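Local coordinates for Orf34 (Pseudomonas syringae pv. syringae, PDB 5KLP), which acetylates serine, threonine and lysine residues of host proteins, tubulin among them, as a virulence effector that uses inositol hexakisphosphate as cofactor, at residues Q46-R51 with V59-L64; I75-Q78 with G82-L85; T113-G118 with Q154-N159; D164-E167 with P171-Q174. The protein carries 10 engineered substitutions. One frame throughout, in Å; residues are numbered along the deposited sequence.

Contact 1: Q46-R51 with V59-L64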
loop_
_atom_site.group_PDB
_atom_site.type_symbol
_atom_site.label_atom_id
_atom_site.label_comp_id
_atom_site.label_asym_id
_atom_site.label_seq_id
_atom_site.Cartn_x
_atom_site.Cartn_y
_atom_site.Cartn_z
ATOM N N GLN A 46 -15.344 16.472 -2.010
ATOM C CA GLN A 46 -14.962 17.875 -2.065
ATOM C C GLN A 46 -13.629 18.100 -1.371
ATOM O O GLN A 46 -12.790 18.859 -1.862
ATOM C CB GLN A 46 -16.046 18.757 -1.440
ATOM C CG GLN A 46 -15.817 20.245 -1.637
ATOM C CD GLN A 46 -15.615 20.614 -3.094
ATOM O OE1 GLN A 46 -16.496 20.404 -3.930
ATOM N NE2 GLN A 46 -14.449 21.167 -3.404
ATOM N N ALA A 47 -13.431 17.429 -0.236
ATOM C CA ALA A 47 -12.167 17.519 0.495
ATOM C C ALA A 47 -11.011 17.023 -0.369
ATOM O O ALA A 47 -9.943 17.636 -0.411
ATOM C CB ALA A 47 -12.236 16.718 1.787
ATOM N N ALA A 48 -11.229 15.897 -1.044
ATOM C CA ALA A 48 -10.200 15.317 -1.908
ATOM C C ALA A 48 -9.902 16.236 -3.086
ATOM O O ALA A 48 -8.755 16.353 -3.514
ATOM C CB ALA A 48 -10.625 13.955 -2.403
ATOM N N LEU A 49 -10.949 16.875 -3.607
ATOM C CA LEU A 49 -10.802 17.828 -4.700
ATOM C C LEU A 49 -9.986 19.025 -4.243
ATOM O O LEU A 49 -9.049 19.439 -4.923
ATOM C CB LEU A 49 -12.172 18.281 -5.220
ATOM C CG LEU A 49 -12.920 17.277 -6.104
ATOM C CD1 LEU A 49 -14.352 17.734 -6.336
ATOM C CD2 LEU A 49 -12.204 17.114 -7.431
ATOM N N ASP A 50 -10.339 19.557 -3.076
ATOM C CA ASP A 50 -9.621 20.670 -2.483
ATOM C C ASP A 50 -8.150 20.323 -2.285
ATOM O O ASP A 50 -7.272 21.133 -2.574
ATOM C CB ASP A 50 -10.239 21.067 -1.137
ATOM C CG ASP A 50 -11.638 21.642 -1.277
ATOM O OD1 ASP A 50 -12.023 22.024 -2.403
ATOM O OD2 ASP A 50 -12.350 21.718 -0.255
ATOM N N ARG A 51 -7.883 19.114 -1.799
ATOM C CA ARG A 51 -6.503 18.677 -1.574
ATOM C C ARG A 51 -5.704 18.612 -2.863
ATOM O O ARG A 51 -4.560 19.064 -2.920
ATOM C CB ARG A 51 -6.476 17.313 -0.883
ATOM C CG ARG A 51 -5.072 16.753 -0.639
ATOM C CD ARG A 51 -5.167 15.486 0.186
ATOM N NE ARG A 51 -3.876 14.872 0.499
ATOM C CZ ARG A 51 -3.104 15.220 1.525
ATOM N NH1 ARG A 51 -3.471 16.200 2.341
ATOM N NH2 ARG A 51 -1.957 14.590 1.730
ATOM N N VAL A 59 -9.628 17.211 6.726
ATOM C CA VAL A 59 -8.331 17.827 6.998
ATOM C C VAL A 59 -7.246 16.761 7.102
ATOM O O VAL A 59 -6.261 16.800 6.366
ATOM C CB VAL A 59 -8.357 18.666 8.292
ATOM N N SER A 60 -7.423 15.814 8.018
ATOM C CA SER A 60 -6.519 14.670 8.097
ATOM C C SER A 60 -7.089 13.566 7.229
ATOM O O SER A 60 -8.158 13.022 7.523
ATOM C CB SER A 60 -6.359 14.179 9.532
ATOM O OG SER A 60 -6.085 12.787 9.543
ATOM N N PHE A 61 -6.375 13.212 6.170
ATOM C CA PHE A 61 -6.940 12.250 5.243
ATOM C C PHE A 61 -6.854 10.818 5.700
ATOM O O PHE A 61 -7.658 9.996 5.259
ATOM C CB PHE A 61 -6.329 12.428 3.861
ATOM C CG PHE A 61 -7.071 13.426 3.046
ATOM C CD1 PHE A 61 -6.867 14.788 3.246
ATOM C CD2 PHE A 61 -8.037 13.014 2.134
ATOM C CE1 PHE A 61 -7.587 15.725 2.519
ATOM C CE2 PHE A 61 -8.760 13.947 1.402
ATOM C CZ PHE A 61 -8.531 15.304 1.591
ATOM N N ALA A 62 -5.924 10.509 6.597
ATOM C CA ALA A 62 -5.873 9.152 7.135
ATOM C C ALA A 62 -7.233 8.776 7.724
ATOM O O ALA A 62 -7.748 7.701 7.451
ATOM C CB ALA A 62 -4.772 9.013 8.185
ATOM N N GLU A 63 -7.831 9.673 8.501
ATOM C CA GLU A 63 -9.128 9.373 9.102
ATOM C C GLU A 63 -10.246 9.402 8.045
ATOM O O GLU A 63 -11.090 8.505 8.016
ATOM C CB GLU A 63 -9.410 10.319 10.281
ATOM C CG GLU A 63 -10.377 11.473 10.037
ATOM C CD GLU A 63 -10.174 12.623 11.023
ATOM O OE1 GLU A 63 -9.190 12.587 11.796
ATOM O OE2 GLU A 63 -10.998 13.562 11.027
ATOM N N LEU A 64 -10.247 10.412 7.175
ATOM C CA LEU A 64 -11.250 10.501 6.117
ATOM C C LEU A 64 -11.189 9.331 5.131
ATOM O O LEU A 64 -12.222 8.758 4.783
ATOM C CB LEU A 64 -11.116 11.812 5.347
ATOM C CG LEU A 64 -11.771 13.052 5.949
ATOM C CD1 LEU A 64 -11.523 14.253 5.048
ATOM C CD2 LEU A 64 -13.263 12.807 6.125
#

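Contact 2: I75-Q78 with G82-L85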
loop_
_atom_site.group_PDB
_atom_site.type_symbol
_atom_site.label_atom_id
_atom_site.label_comp_id
_atom_site.label_asym_id
_atom_site.label_seq_id
_atom_site.Cartn_x
_atom_site.Cartn_y
_atom_site.Cartn_z
ATOM N N ILE A 75 -16.528 -1.417 -4.079
ATOM C CA ILE A 75 -16.553 -1.118 -5.512
ATOM C C ILE A 75 -15.427 -1.850 -6.263
ATOM O O ILE A 75 -15.629 -2.449 -7.319
ATOM C CB ILE A 75 -16.369 0.405 -5.766
ATOM C CG1 ILE A 75 -17.589 1.202 -5.295
ATOM C CG2 ILE A 75 -16.042 0.675 -7.219
ATOM C CD1 ILE A 75 -18.871 0.784 -5.908
ATOM N N GLU A 76 -14.239 -1.834 -5.686
ATOM C CA GLU A 76 -13.091 -2.425 -6.366
ATOM C C GLU A 76 -13.207 -3.949 -6.428
ATOM O O GLU A 76 -12.803 -4.567 -7.411
ATOM C CB GLU A 76 -11.791 -2.011 -5.672
ATOM C CG GLU A 76 -11.351 -0.558 -5.900
ATOM C CD GLU A 76 -11.090 -0.212 -7.378
ATOM O OE1 GLU A 76 -11.065 -1.119 -8.231
ATOM O OE2 GLU A 76 -10.869 0.978 -7.686
ATOM N N ASN A 77 -13.812 -4.553 -5.407
ATOM C CA ASN A 77 -14.041 -5.990 -5.437
ATOM C C ASN A 77 -14.957 -6.392 -6.584
ATOM O O ASN A 77 -14.832 -7.486 -7.144
ATOM C CB ASN A 77 -14.627 -6.477 -4.113
ATOM C CG ASN A 77 -13.562 -6.763 -3.081
ATOM O OD1 ASN A 77 -12.414 -7.063 -3.425
ATOM N ND2 ASN A 77 -13.936 -6.688 -1.806
ATOM N N GLN A 78 -15.880 -5.499 -6.918
ATOM C CA GLN A 78 -16.788 -5.701 -8.034
ATOM C C GLN A 78 -16.122 -5.440 -9.369
ATOM O O GLN A 78 -16.339 -6.191 -10.303
ATOM C CB GLN A 78 -18.017 -4.819 -7.880
ATOM C CG GLN A 78 -18.787 -5.168 -6.639
ATOM C CD GLN A 78 -19.163 -6.633 -6.578
ATOM O OE1 GLN A 78 -18.636 -7.385 -5.757
ATOM N NE2 GLN A 78 -20.069 -7.049 -7.455
ATOM N N GLY A 82 -12.149 -11.419 -7.699
ATOM C CA GLY A 82 -10.930 -12.118 -7.326
ATOM C C GLY A 82 -9.988 -11.227 -6.531
ATOM O O GLY A 82 -9.045 -11.720 -5.919
ATOM N N LEU A 83 -10.226 -9.916 -6.546
ATOM C CA LEU A 83 -9.448 -8.992 -5.715
ATOM C C LEU A 83 -9.554 -9.415 -4.248
ATOM O O LEU A 83 -8.563 -9.399 -3.520
ATOM C CB LEU A 83 -9.921 -7.545 -5.897
ATOM C CG LEU A 83 -9.300 -6.515 -4.931
ATOM C CD1 LEU A 83 -7.780 -6.433 -5.071
ATOM C CD2 LEU A 83 -9.928 -5.126 -5.082
ATOM N N ASN A 84 -10.763 -9.799 -3.829
ATOM C CA ASN A 84 -10.993 -10.326 -2.482
ATOM C C ASN A 84 -10.390 -9.439 -1.399
ATOM O O ASN A 84 -9.625 -9.900 -0.548
ATOM C CB ASN A 84 -10.435 -11.748 -2.358
ATOM C CG ASN A 84 -11.107 -12.725 -3.317
ATOM O OD1 ASN A 84 -12.189 -12.458 -3.825
ATOM N ND2 ASN A 84 -10.471 -13.866 -3.550
ATOM N N LEU A 85 -10.684 -8.152 -1.485
ATOM C CA LEU A 85 -10.112 -7.191 -0.567
ATOM C C LEU A 85 -11.041 -6.949 0.623
ATOM O O LEU A 85 -12.251 -6.800 0.465
ATOM C CB LEU A 85 -9.816 -5.887 -1.307
ATOM C CG LEU A 85 -9.292 -4.710 -0.485
ATOM C CD1 LEU A 85 -7.965 -5.083 0.188
ATOM C CD2 LEU A 85 -9.136 -3.484 -1.382
HETATM O O HOH W 1 -13.153 -9.616 -5.787
#

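Contact 3: T113-G118 with Q154-N159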
loop_
_atom_site.group_PDB
_atom_site.type_symbol
_atom_site.label_atom_id
_atom_site.label_comp_id
_atom_site.label_asym_id
_atom_site.label_seq_id
_atom_site.Cartn_x
_atom_site.Cartn_y
_atom_site.Cartn_z
ATOM N N THR A 113 -1.961 -0.828 15.526
ATOM C CA THR A 113 -2.502 -0.702 16.877
ATOM C C THR A 113 -1.402 -0.388 17.904
ATOM O O THR A 113 -0.303 -0.932 17.848
ATOM C CB THR A 113 -3.234 -1.991 17.268
ATOM O OG1 THR A 113 -4.280 -2.251 16.321
ATOM C CG2 THR A 113 -3.805 -1.892 18.681
ATOM N N CYS A 114 -1.692 0.513 18.829
ATOM C CA CYS A 114 -0.807 0.777 19.947
ATOM C C CYS A 114 -0.941 -0.334 20.990
ATOM O O CYS A 114 -2.020 -0.563 21.510
ATOM C CB CYS A 114 -1.145 2.139 20.555
ATOM S SG CYS A 114 -0.221 2.523 22.038
ATOM N N PRO A 115 0.160 -1.035 21.288
ATOM C CA PRO A 115 0.210 -2.173 22.214
ATOM C C PRO A 115 -0.259 -1.825 23.620
ATOM O O PRO A 115 -0.872 -2.659 24.290
ATOM C CB PRO A 115 1.699 -2.547 22.234
ATOM C CG PRO A 115 2.244 -2.008 20.970
ATOM C CD PRO A 115 1.472 -0.755 20.687
ATOM N N GLU A 116 0.031 -0.604 24.061
ATOM C CA GLU A 116 -0.272 -0.203 25.431
ATOM C C GLU A 116 -1.739 0.170 25.644
ATOM O O GLU A 116 -2.237 0.083 26.767
ATOM C CB GLU A 116 0.623 0.967 25.848
ATOM C CG GLU A 116 2.076 0.576 26.093
ATOM C CD GLU A 116 2.887 0.464 24.813
ATOM O OE1 GLU A 116 2.497 1.067 23.787
ATOM O OE2 GLU A 116 3.917 -0.240 24.833
ATOM N N THR A 117 -2.427 0.583 24.579
ATOM C CA THR A 117 -3.806 1.063 24.708
ATOM C C THR A 117 -4.851 0.288 23.904
ATOM O O THR A 117 -6.052 0.412 24.149
ATOM C CB THR A 117 -3.922 2.507 24.253
ATOM O OG1 THR A 117 -3.599 2.561 22.861
ATOM C CG2 THR A 117 -2.971 3.403 25.035
ATOM N N GLY A 118 -4.410 -0.462 22.907
ATOM C CA GLY A 118 -5.346 -1.098 21.995
ATOM C C GLY A 118 -5.948 -0.103 21.014
ATOM O O GLY A 118 -6.808 -0.460 20.203
ATOM N N GLN A 154 6.373 2.714 14.470
ATOM C CA GLN A 154 5.887 1.735 13.488
ATOM C C GLN A 154 6.477 0.352 13.767
ATOM O O GLN A 154 5.798 -0.662 13.603
ATOM C CB GLN A 154 6.212 2.141 12.045
ATOM C CG GLN A 154 5.119 2.928 11.316
ATOM C CD GLN A 154 3.756 2.232 11.236
ATOM O OE1 GLN A 154 2.961 2.332 12.161
ATOM N NE2 GLN A 154 3.471 1.555 10.111
ATOM N N LEU A 155 7.741 0.313 14.188
ATOM C CA LEU A 155 8.383 -0.959 14.492
ATOM C C LEU A 155 7.648 -1.691 15.607
ATOM O O LEU A 155 7.409 -2.886 15.507
ATOM C CB LEU A 155 9.844 -0.755 14.887
ATOM C CG LEU A 155 10.564 -2.016 15.378
ATOM C CD1 LEU A 155 10.601 -3.065 14.279
ATOM C CD2 LEU A 155 11.969 -1.675 15.836
ATOM N N GLN A 156 7.296 -0.963 16.669
ATOM C CA GLN A 156 6.568 -1.554 17.793
ATOM C C GLN A 156 5.186 -2.073 17.349
ATOM O O GLN A 156 4.729 -3.136 17.788
ATOM C CB GLN A 156 6.425 -0.508 18.918
ATOM C CG GLN A 156 5.498 -0.892 20.061
ATOM C CD GLN A 156 4.930 0.329 20.804
ATOM O OE1 GLN A 156 4.584 1.347 20.192
ATOM N NE2 GLN A 156 4.837 0.224 22.126
ATOM N N ARG A 157 4.547 -1.336 16.446
ATOM C CA ARG A 157 3.233 -1.712 15.926
ATOM C C ARG A 157 3.321 -2.960 15.030
ATOM O O ARG A 157 2.460 -3.848 15.100
ATOM C CB ARG A 157 2.609 -0.540 15.157
ATOM C CG ARG A 157 2.317 0.698 16.021
ATOM C CD ARG A 157 2.155 1.937 15.138
ATOM N NE ARG A 157 2.227 3.171 15.907
ATOM C CZ ARG A 157 2.484 4.365 15.382
ATOM N NH1 ARG A 157 2.706 4.496 14.071
ATOM N NH2 ARG A 157 2.520 5.424 16.174
ATOM N N HIS A 158 4.345 -3.022 14.177
ATOM C CA HIS A 158 4.579 -4.217 13.347
ATOM C C HIS A 158 4.895 -5.446 14.213
ATOM O O HIS A 158 4.415 -6.547 13.947
ATOM C CB HIS A 158 5.713 -3.982 12.343
ATOM C CG HIS A 158 5.297 -3.194 11.136
ATOM N ND1 HIS A 158 4.237 -3.562 10.339
ATOM C CD2 HIS A 158 5.807 -2.067 10.586
ATOM C CE1 HIS A 158 4.110 -2.696 9.350
ATOM N NE2 HIS A 158 5.053 -1.783 9.474
ATOM N N ASN A 159 5.701 -5.254 15.252
ATOM C CA ASN A 159 6.002 -6.342 16.184
ATOM C C ASN A 159 4.750 -6.867 16.882
ATOM O O ASN A 159 4.638 -8.070 17.144
ATOM C CB ASN A 159 7.048 -5.896 17.217
ATOM C CG ASN A 159 8.474 -6.076 16.699
ATOM O OD1 ASN A 159 8.746 -7.007 15.940
ATOM N ND2 ASN A 159 9.379 -5.182 17.092
HETATM O O HOH W 2 -0.298 -3.118 15.056
#

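Contact 4: D164-E167 with P171-Q174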
loop_
_atom_site.group_PDB
_atom_site.type_symbol
_atom_site.label_atom_id
_atom_site.label_comp_id
_atom_site.label_asym_id
_atom_site.label_seq_id
_atom_site.Cartn_x
_atom_site.Cartn_y
_atom_site.Cartn_z
ATOM N N ASP A 164 1.090 -11.331 17.542
ATOM C CA ASP A 164 -0.252 -11.882 17.526
ATOM C C ASP A 164 -0.373 -12.994 16.483
ATOM O O ASP A 164 -0.961 -14.031 16.757
ATOM C CB ASP A 164 -1.287 -10.767 17.285
ATOM C CG ASP A 164 -1.438 -9.831 18.494
ATOM O OD1 ASP A 164 -1.236 -10.299 19.639
ATOM O OD2 ASP A 164 -1.765 -8.635 18.307
ATOM N N LEU A 165 0.200 -12.787 15.304
ATOM C CA LEU A 165 0.213 -13.824 14.276
ATOM C C LEU A 165 0.836 -15.114 14.813
ATOM O O LEU A 165 0.264 -16.202 14.678
ATOM C CB LEU A 165 0.987 -13.334 13.043
ATOM C CG LEU A 165 0.214 -12.408 12.090
ATOM C CD1 LEU A 165 1.138 -11.713 11.113
ATOM C CD2 LEU A 165 -0.807 -13.229 11.314
ATOM N N SER A 166 1.989 -14.969 15.457
ATOM C CA SER A 166 2.741 -16.097 15.993
ATOM C C SER A 166 1.939 -16.854 17.058
ATOM O O SER A 166 1.800 -18.087 17.005
ATOM C CB SER A 166 4.069 -15.602 16.562
ATOM O OG SER A 166 4.881 -16.684 16.967
ATOM N N GLU A 167 1.397 -16.106 18.012
ATOM C CA GLU A 167 0.609 -16.684 19.093
ATOM C C GLU A 167 -0.633 -17.389 18.562
ATOM O O GLU A 167 -1.147 -18.305 19.205
ATOM C CB GLU A 167 0.204 -15.602 20.106
ATOM C CG GLU A 167 1.365 -15.075 20.936
ATOM C CD GLU A 167 1.003 -13.851 21.770
ATOM O OE1 GLU A 167 -0.192 -13.492 21.838
ATOM O OE2 GLU A 167 1.922 -13.238 22.352
ATOM N N PRO A 171 3.607 -19.475 11.713
ATOM C CA PRO A 171 5.069 -19.361 11.806
ATOM C C PRO A 171 5.546 -18.083 11.119
ATOM O O PRO A 171 5.191 -17.832 9.965
ATOM C CB PRO A 171 5.582 -20.611 11.079
ATOM C CG PRO A 171 4.461 -21.031 10.187
ATOM C CD PRO A 171 3.184 -20.605 10.864
ATOM N N LEU A 172 6.322 -17.275 11.829
ATOM C CA LEU A 172 6.745 -15.986 11.289
ATOM C C LEU A 172 7.704 -16.174 10.119
ATOM O O LEU A 172 7.976 -15.230 9.380
ATOM C CB LEU A 172 7.403 -15.119 12.370
ATOM C CG LEU A 172 6.496 -14.649 13.513
ATOM C CD1 LEU A 172 7.162 -13.507 14.290
ATOM C CD2 LEU A 172 5.111 -14.247 13.010
ATOM N N SER A 173 8.232 -17.385 9.954
ATOM C CA SER A 173 9.103 -17.649 8.814
ATOM C C SER A 173 8.295 -17.660 7.519
ATOM O O SER A 173 8.857 -17.715 6.429
ATOM C CB SER A 173 9.844 -18.976 8.990
ATOM O OG SER A 173 8.928 -20.050 9.037
ATOM N N GLN A 174 6.969 -17.616 7.643
ATOM C CA GLN A 174 6.107 -17.555 6.473
ATOM C C GLN A 174 5.527 -16.152 6.307
ATOM O O GLN A 174 4.587 -15.941 5.535
ATOM C CB GLN A 174 5.001 -18.616 6.571
ATOM C CG GLN A 174 5.587 -20.028 6.737
ATOM C CD GLN A 174 4.574 -21.152 6.545
ATOM O OE1 GLN A 174 3.398 -20.916 6.259
ATOM N NE2 GLN A 174 5.037 -22.380 6.697
#

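Contact 1: Q46-R51 with V59-L64
Arg51 and Phe61 bring together two consecutive helices of the chain, 40-53 and 61-79, in a helix-loop-helix unit where the side of the first helix faces the opening turn of the second. The pair is a worked example of an arginine whose stem and head do different jobs. At the base, Arg51 CB sits 3.8 Å from Phe61 CZ. CG lies anti to the backbone N (chi1 178°), and the chain stays extended from there to NE, which carries it across the phenyl ring. The next methylene makes the main contact: CD is 3.4 Å from Phe61 CE1. Measured to the ring centroid, CD is at 3.6 Å and 20° off the ring normal, a CH-pi contact displaced toward the rim. Farther out, NH1 hangs 3.8 Å from Phe61 CD1, and the guanidinium plane is turned 43° from the ring; its charge is met by two salt bridges, NE with Asp326 and NH2 with Asp188. The Arg51 side chain comes within about 7 Å, nearest atoms, of that of Phe321, a CoA-binding residue.

While the arginine covers one face, the helix backbone meets the ring at its edge, where Ala48 N approaches and Ala48 CB lies beside CE2. Helix 324-340 also packs on Ala48 and Phe61. Ala47 CB reaches Leu64 CD1 at 4.1 Å, and its carbonyl O, already accepting the helical N-H of Arg51, lies 3.4 Å from Phe61 CZ.

Contact 2: I75-Q78 with G82-L85
Asn77, in the last turn of helix 61-79, grips Leu85 by both ends of its amide, much as a neighbouring peptide group would. Two direct hydrogen bonds do this. Leu85 N donates to Asn77 OD1 over 2.8 Å, almost straight at 173°, and Asn77 ND2 returns a bond of 2.8 Å to Leu85 O at 164°. Each donor lies in the plane of the carbonyl it meets, on a lone pair. With CG anti to its own carbonyl carbon (chi1 -85°), the asparagine lays its amide along the first residue of strand 85-87, an outermost strand of the mixed sheet.

Water supplies the second kind of link. One molecule donates to Asn77 O at 3.0 Å and accepts from Asn84 N at 3.1 Å, with a weak bond from Gly82 N, so the helix end is tied to the turn through backbone groups as well.

The apolar touch is that of Leu83 CD2 on Glu76 CB at 3.7 Å; Leu83 CG and Leu85 CB also flank Asn77 OD1. The carboxylate of Glu76 bridges Arg79 and Arg335, both of which bind inositol hexakisphosphate.

Because a donor and an acceptor of one residue hold the two amide atoms of Asn77, flipping the amide would break both bonds; its rotation is fixed by the pair, consistent with a defined start for the edge strand.

Contact 3: T113-G118 with Q154-N159
Gln156 and Pro115 pack where helix 153-167 meets the loop between strands 105-110 and 125-130. Gln156 leaves the helix with CG anti to the backbone N (chi1 170°) and runs extended, crossing the proline ring at a slant; its CG is 3.6 Å from Pro115 CG. That path carries the amide beyond the ring to Glu116, whose chain bends at chi2 to bring its carboxylate round. The bond that results, Gln156 NE2 to Glu116 OE1 at 3.0 Å, is weak, with an angle of only 127° at the hydrogen.

Arg157 departs on another side of the helix. Its CG lies 3.6 Å from Thr113 O, and the extended chain sends the guanidinium on to Gln154 OE1, which NH1 meets at 2.9 Å and 167°, in the guanidinium plane. A water joins the backbones, accepting from Thr113 N and donating to Arg157 O, each at 2.9 Å.

Gln154 NE2 and His158 NE2 both bond to Glu143 of the catalytic triad, and Arg157 NH1 also bonds to a citrate, probably from the crystallisation liquor. The chemistry is thus graded: a loose polar tie on the solvent side and, inward, a straight bond from Arg157 that probably orients the glutamine bonded to Glu143.

Contact 4: D164-E167 with P171-Q174
The turn that closes a beta-alpha-beta crossover is where Leu172 folds back on Leu165 and Ser166. Strand 138-143 leads through helix 153-167 to strand 175-179, its parallel neighbour in the sheet, and these residues lie at the point where the chain leaves the helix and heads for the second strand. As a worked example, it has the end of one leucine side chain joining the helix to the returning chain. Leu172 has CG anti to its carbonyl carbon (chi1 -66°), which swings the isobutyl group toward the helix although the bond to CB does not itself aim there. CD2 then settles against the helix surface, 3.9 Å from Ser166 CB, 4.0 Å from Ser166 N and 4.2 Å from Leu165 CB. It is the serine's methylene that receives the methyl, its hydroxyl lying farther off.

Leu165 is the inward member. Beyond Leu172, its side chain packs on Ile95 and Leu98 of helix 91-98 and on Ile139 of strand 138-143, so the small contact borders the apolar layer between helices and sheet. Leu172 also touches His244. Remote from the active site and the cofactor pocket, the contact joins the end of the helix to the turn before strand 175-179.

Residues 172-173 form a single short 3-10 turn leading to the strand, and Ser173 O accepts from His248. The turn is closed by its own backbone, with Gln174 N bonded to Pro171 O at 2.9 Å.

Contacts 1 and 2 share helix 61-79, one at its first turn and the other at its last, and contacts 3 and 4 likewise share helix 153-167, their centres about 16 Å apart. Contacts 2 and 4 are buried and tie a helix end to the chain just after it, yet by different means: contact 2 by paired amide bonds and a water, contact 4 by aliphatic touch alone. Contacts 1 and 3 are partly buried. The former relies on an aromatic ring under an arginine stem, near the CoA site; the latter combines a weak side-chain bond, a water bridge and apolar contact beside the catalytic centre. Contacts 1 and 4 fall on opposite sides of the chain's centre.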